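Side-chain contacts in acyltransferase (Actinoplanes teichomyceticus, PDB 4Q38), which transfers a long fatty acyl chain from acyl-CoA to the amino sugar of teicoplanin-type glycopeptide antibiotics: residues D58-L63 with E72-A77; A96-M101 with L131-A136. All coordinates share one frame; numbering follows the deposited sequence.

Contact 1: D58-L63 with E72-A77; sequences DLLRRL and EIVAAA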
loop_
_atom_site.group_PDB
_atom_site.type_symbol
_atom_site.label_atom_id
_atom_site.label_comp_id
_atom_site.label_asym_id
_atom_site.label_seq_id
_atom_site.Cartn_x
_atom_site.Cartn_y
_atom_site.Cartn_z
ATOM N N ASP A 58 -12.648 -9.971 15.224
ATOM C CA ASP A 58 -11.407 -9.923 15.993
ATOM C C ASP A 58 -10.212 -9.626 15.080
ATOM O O ASP A 58 -9.368 -8.784 15.400
ATOM C CB ASP A 58 -11.173 -11.231 16.757
ATOM C CG ASP A 58 -12.030 -11.352 18.023
ATOM O OD1 ASP A 58 -12.646 -10.357 18.464
ATOM O OD2 ASP A 58 -12.077 -12.468 18.578
ATOM N N LEU A 59 -10.154 -10.317 13.944
ATOM C CA LEU A 59 -9.057 -10.109 12.996
ATOM C C LEU A 59 -9.074 -8.690 12.426
ATOM O O LEU A 59 -8.053 -8.008 12.445
ATOM C CB LEU A 59 -9.075 -11.155 11.881
ATOM C CG LEU A 59 -7.905 -11.099 10.886
ATOM C CD1 LEU A 59 -6.553 -11.182 11.591
ATOM C CD2 LEU A 59 -8.045 -12.214 9.861
ATOM N N LEU A 60 -10.236 -8.240 11.952
ATOM C CA LEU A 60 -10.375 -6.869 11.440
ATOM C C LEU A 60 -9.940 -5.803 12.454
ATOM O O LEU A 60 -9.319 -4.790 12.087
ATOM C CB LEU A 60 -11.804 -6.616 10.923
ATOM C CG LEU A 60 -12.147 -7.342 9.608
ATOM C CD1 LEU A 60 -13.649 -7.525 9.416
ATOM C CD2 LEU A 60 -11.530 -6.641 8.400
ATOM N N ARG A 61 -10.251 -6.038 13.729
ATOM C CA ARG A 61 -9.888 -5.105 14.785
ATOM C C ARG A 61 -8.375 -5.130 15.018
ATOM O O ARG A 61 -7.758 -4.093 15.229
ATOM C CB ARG A 61 -10.664 -5.431 16.071
ATOM C CG ARG A 61 -10.463 -4.458 17.229
ATOM C CD ARG A 61 -11.702 -4.347 18.126
ATOM N NE ARG A 61 -12.338 -5.638 18.409
ATOM C CZ ARG A 61 -13.532 -6.024 17.954
ATOM N NH1 ARG A 61 -14.267 -5.220 17.193
ATOM N NH2 ARG A 61 -13.997 -7.223 18.270
ATOM N N ARG A 62 -7.785 -6.321 14.961
ATOM C CA ARG A 62 -6.336 -6.474 15.063
ATOM C C ARG A 62 -5.616 -5.731 13.921
ATOM O O ARG A 62 -4.525 -5.188 14.106
ATOM C CB ARG A 62 -5.956 -7.958 15.077
ATOM C CG ARG A 62 -4.543 -8.218 15.564
ATOM C CD ARG A 62 -4.389 -9.611 16.141
ATOM N NE ARG A 62 -3.232 -9.650 17.030
ATOM C CZ ARG A 62 -2.802 -10.732 17.672
ATOM N NH1 ARG A 62 -3.431 -11.893 17.526
ATOM N NH2 ARG A 62 -1.736 -10.650 18.460
ATOM N N LEU A 63 -6.264 -5.685 12.763
ATOM C CA LEU A 63 -5.740 -4.980 11.592
ATOM C C LEU A 63 -6.163 -3.500 11.556
ATOM O O LEU A 63 -5.973 -2.815 10.556
ATOM C CB LEU A 63 -6.164 -5.725 10.322
ATOM C CG LEU A 63 -5.708 -7.190 10.228
ATOM C CD1 LEU A 63 -6.514 -7.945 9.181
ATOM C CD2 LEU A 63 -4.222 -7.270 9.912
ATOM N N GLU A 72 -19.509 -3.851 8.160
ATOM C CA GLU A 72 -19.966 -3.986 6.782
ATOM C C GLU A 72 -19.244 -5.117 6.056
ATOM O O GLU A 72 -19.854 -5.866 5.276
ATOM C CB GLU A 72 -19.801 -2.662 6.027
ATOM C CG GLU A 72 -20.702 -1.545 6.549
ATOM C CD GLU A 72 -20.511 -0.220 5.826
ATOM O OE1 GLU A 72 -19.659 -0.125 4.911
ATOM O OE2 GLU A 72 -21.232 0.737 6.175
ATOM N N ILE A 73 -17.943 -5.236 6.311
ATOM C CA ILE A 73 -17.125 -6.279 5.689
ATOM C C ILE A 73 -17.641 -7.667 6.090
ATOM O O ILE A 73 -17.821 -8.545 5.242
ATOM C CB ILE A 73 -15.627 -6.122 6.062
ATOM C CG1 ILE A 73 -15.016 -4.917 5.329
ATOM C CG2 ILE A 73 -14.853 -7.397 5.748
ATOM C CD1 ILE A 73 -13.827 -4.279 6.032
ATOM N N VAL A 74 -17.897 -7.849 7.381
ATOM C CA VAL A 74 -18.377 -9.133 7.893
ATOM C C VAL A 74 -19.764 -9.440 7.318
ATOM O O VAL A 74 -20.037 -10.569 6.895
ATOM C CB VAL A 74 -18.370 -9.173 9.440
ATOM C CG1 VAL A 74 -19.047 -10.434 9.970
ATOM C CG2 VAL A 74 -16.933 -9.098 9.965
ATOM N N ALA A 75 -20.610 -8.415 7.261
ATOM C CA ALA A 75 -21.985 -8.568 6.788
ATOM C C ALA A 75 -22.035 -9.006 5.329
ATOM O O ALA A 75 -22.853 -9.844 4.953
ATOM C CB ALA A 75 -22.762 -7.273 6.985
ATOM N N ALA A 76 -21.145 -8.458 4.512
ATOM C CA ALA A 76 -21.190 -8.689 3.068
ATOM C C ALA A 76 -20.323 -9.836 2.560
ATOM O O ALA A 76 -20.295 -10.087 1.357
ATOM C CB ALA A 76 -20.843 -7.409 2.329
ATOM N N ALA A 77 -19.628 -10.527 3.462
ATOM C CA ALA A 77 -18.696 -11.593 3.071
ATOM C C ALA A 77 -19.324 -12.531 2.049
ATOM O O ALA A 77 -20.447 -13.007 2.244
ATOM C CB ALA A 77 -18.193 -12.360 4.285
#
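L60, on the last turn of helix 53-62, reaches across to I73 and V74 on the last turn of helix 67-76, and its side chain alone supplies that half of the contact. CB already points at the other helix, and with CG beside the backbone N and anti to the carbonyl carbon (chi1 -72°) the fork of CD1 and CD2 is carried to I73 and V74. The branch ending in CD1 does most of the touching. L60 CD1 lies 3.7 Å from V74 CG2 and 3.9 Å from I73 CG2, so one methyl meets the gamma-methyls of two consecutive residues. The other branch turns to the delta end of I73, with L60 CD2 4.1 Å from I73 CD1. I73 thus meets both arms of the leucine fork, CG2 facing one and CD1 the other, whereas V74 offers CG2 alone. The leucine crosses both partners at a slant, and the helix backbones stay well apart, 8.9 Å between L60 CA and I73 CA. V65, from the turn joining the two helices, touches both L60 and I73; V74 in addition rests on A56 and R57. On the first helix, R61 NH2 forms a long salt bridge to D58 OD1 at 3.4 Å, while R61 NH1 pairs with E67 at the start of the second helix. The two helices form a helical hairpin in the N-terminal domain. Between these segments the contact is purely apolar, with no hydrogen bond across it, so this part of the hairpin is held by methyl-to-methyl packing and the burial of L60 and I73.

Contact 2: A96-M101 with L131-A136; sequences AIVRHM and LATVPA
Helix-to-helix packing inside the all-helical N-terminal domain brings the end of helix 84-98, and the type I beta turn V98-M101 at that end, against the middle of helix 125-143. V98 occupies the centre. Its CG1, beside the backbone N and anti to the carbonyl carbon (chi1 -64°), meets two methyls spaced three residues apart on the partner helix: V98 CG1 is 3.7 Å from T133 CG2 and also 3.7 Å from A136 CB. T133 divides its branches between two tasks. CG2 takes the apolar contact, while OG1 is engaged in hydrogen bonds with V129 O, one turn back in its own helix, and with H94 ND1 of helix 84-98. The polar arm of this buried threonine is therefore satisfied outside the methyl packing. At P135 the proline nitrogen has no hydrogen to give the preceding turn, and the helix is kinked here, next to A136. The turn V98-M101 carries a backbone bond from M101 N to V98 O and brings M101 round to the same helix, where V137 and F140 also receive its side chain. R99 NE bonds back to A96 O at 3.1 Å, and its NH2 pairs with E37. The methionine chain folds at chi2 and chi3 (66° and 71°), turning its terminal methyl onto the backbone of A136: M101 CE lies 3.7 Å from A136 C and 4.0 Å from A136 CB.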
loop_
_atom_site.group_PDB
_atom_site.type_symbol
_atom_site.label_atom_id
_atom_site.label_comp_id
_atom_site.label_asym_id
_atom_site.label_seq_id
_atom_site.Cartn_x
_atom_site.Cartn_y
_atom_site.Cartn_z
ATOM N N ALA A 96 -2.372 -16.180 -6.682
ATOM C CA ALA A 96 -1.436 -15.356 -7.447
ATOM C C ALA A 96 -0.527 -14.506 -6.560
ATOM O O ALA A 96 0.555 -14.102 -6.985
ATOM C CB ALA A 96 -2.181 -14.479 -8.445
ATOM N N ILE A 97 -0.973 -14.233 -5.334
ATOM C CA ILE A 97 -0.151 -13.512 -4.352
ATOM C C ILE A 97 0.794 -14.445 -3.583
ATOM O O ILE A 97 2.013 -14.203 -3.541
ATOM C CB ILE A 97 -1.015 -12.655 -3.393
ATOM C CG1 ILE A 97 -1.759 -11.569 -4.188
ATOM C CG2 ILE A 97 -0.140 -12.014 -2.303
ATOM C CD1 ILE A 97 -2.812 -10.822 -3.393
ATOM N N VAL A 98 0.255 -15.515 -2.996
ATOM C CA VAL A 98 1.072 -16.409 -2.155
ATOM C C VAL A 98 2.148 -17.182 -2.929
ATOM O O VAL A 98 3.144 -17.610 -2.341
ATOM C CB VAL A 98 0.238 -17.387 -1.304
ATOM C CG1 VAL A 98 -0.605 -16.621 -0.294
ATOM C CG2 VAL A 98 -0.630 -18.291 -2.179
ATOM N N ARG A 99 1.957 -17.331 -4.240
ATOM C CA ARG A 99 2.969 -17.948 -5.099
ATOM C C ARG A 99 4.259 -17.114 -5.114
ATOM O O ARG A 99 5.334 -17.628 -5.436
ATOM C CB ARG A 99 2.436 -18.137 -6.525
ATOM C CG ARG A 99 2.223 -16.842 -7.286
ATOM C CD ARG A 99 1.904 -17.063 -8.753
ATOM N NE ARG A 99 1.526 -15.814 -9.420
ATOM C CZ ARG A 99 1.142 -15.730 -10.694
ATOM N NH1 ARG A 99 1.085 -16.821 -11.446
ATOM N NH2 ARG A 99 0.808 -14.557 -11.220
ATOM N N HIS A 100 4.144 -15.828 -4.775
ATOM C CA HIS A 100 5.313 -14.937 -4.685
ATOM C C HIS A 100 5.688 -14.562 -3.278
ATOM O O HIS A 100 6.367 -13.545 -3.062
ATOM C CB HIS A 100 5.067 -13.672 -5.493
ATOM C CG HIS A 100 4.935 -13.911 -6.977
ATOM N ND1 HIS A 100 5.821 -14.651 -7.672
ATOM C CD2 HIS A 100 3.982 -13.469 -7.893
ATOM C CE1 HIS A 100 5.457 -14.679 -8.975
ATOM N NE2 HIS A 100 4.336 -13.955 -9.108
ATOM N N MET A 101 5.247 -15.357 -2.303
ATOM C CA MET A 101 5.592 -15.111 -0.905
ATOM C C MET A 101 7.111 -14.938 -0.759
ATOM O O MET A 101 7.878 -15.786 -1.218
ATOM C CB MET A 101 5.106 -16.260 -0.025
ATOM C CG MET A 101 5.296 -16.027 1.467
ATOM S SD MET A 101 4.283 -14.675 2.120
ATOM C CE MET A 101 2.657 -15.410 2.039
ATOM N N LEU A 131 -7.742 -10.757 4.070
ATOM C CA LEU A 131 -8.143 -11.645 5.177
ATOM C C LEU A 131 -7.804 -13.113 4.896
ATOM O O LEU A 131 -7.332 -13.830 5.777
ATOM C CB LEU A 131 -9.651 -11.514 5.463
ATOM C CG LEU A 131 -10.149 -10.155 5.967
ATOM C CD1 LEU A 131 -11.661 -10.127 6.140
ATOM C CD2 LEU A 131 -9.450 -9.757 7.259
ATOM N N ALA A 132 -8.057 -13.554 3.671
ATOM C CA ALA A 132 -7.812 -14.939 3.295
ATOM C C ALA A 132 -6.313 -15.255 3.262
ATOM O O ALA A 132 -5.914 -16.420 3.363
ATOM C CB ALA A 132 -8.448 -15.233 1.950
ATOM N N THR A 133 -5.494 -14.211 3.136
ATOM C CA THR A 133 -4.051 -14.371 2.933
ATOM C C THR A 133 -3.267 -14.158 4.229
ATOM O O THR A 133 -2.081 -14.488 4.301
ATOM C CB THR A 133 -3.558 -13.433 1.806
ATOM O OG1 THR A 133 -4.394 -13.603 0.655
ATOM C CG2 THR A 133 -2.102 -13.708 1.417
ATOM N N VAL A 134 -3.934 -13.642 5.262
ATOM C CA VAL A 134 -3.287 -13.411 6.552
ATOM C C VAL A 134 -2.594 -14.677 7.108
ATOM O O VAL A 134 -1.434 -14.591 7.537
ATOM C CB VAL A 134 -4.246 -12.784 7.599
ATOM C CG1 VAL A 134 -3.685 -12.894 9.012
ATOM C CG2 VAL A 134 -4.539 -11.328 7.259
ATOM N N PRO A 135 -3.291 -15.847 7.103
ATOM C CA PRO A 135 -2.627 -17.032 7.661
ATOM C C PRO A 135 -1.328 -17.376 6.930
ATOM O O PRO A 135 -0.317 -17.651 7.579
ATOM C CB PRO A 135 -3.667 -18.147 7.475
ATOM C CG PRO A 135 -4.985 -17.438 7.438
ATOM C CD PRO A 135 -4.692 -16.130 6.730
ATOM N N ALA A 136 -1.345 -17.334 5.600
ATOM C CA ALA A 136 -0.135 -17.589 4.813
ATOM C C ALA A 136 1.021 -16.631 5.156
ATOM O O ALA A 136 2.151 -17.069 5.401
ATOM C CB ALA A 136 -0.447 -17.523 3.324
#

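Both contacts belong to the helical N-terminal domain, with centres about 18 Å apart, and they follow one another in series: the hairpin of helices 53-62 and 67-76 closes before helix 84-98 brings its end to helix 125-143. Helix 125-143 joins them. The side chain of L131, two residues before T133 of contact 2, packs into contact 1, with L131 CD2 3.8 Å from L59 CD2 and 3.9 Å from both L60 CD2 and L63 CD1. One long helix thus packs against both the hairpin and helix 84-98. Both contacts lie away from the coenzyme A and sugar pockets and are structural packing within the N-terminal domain.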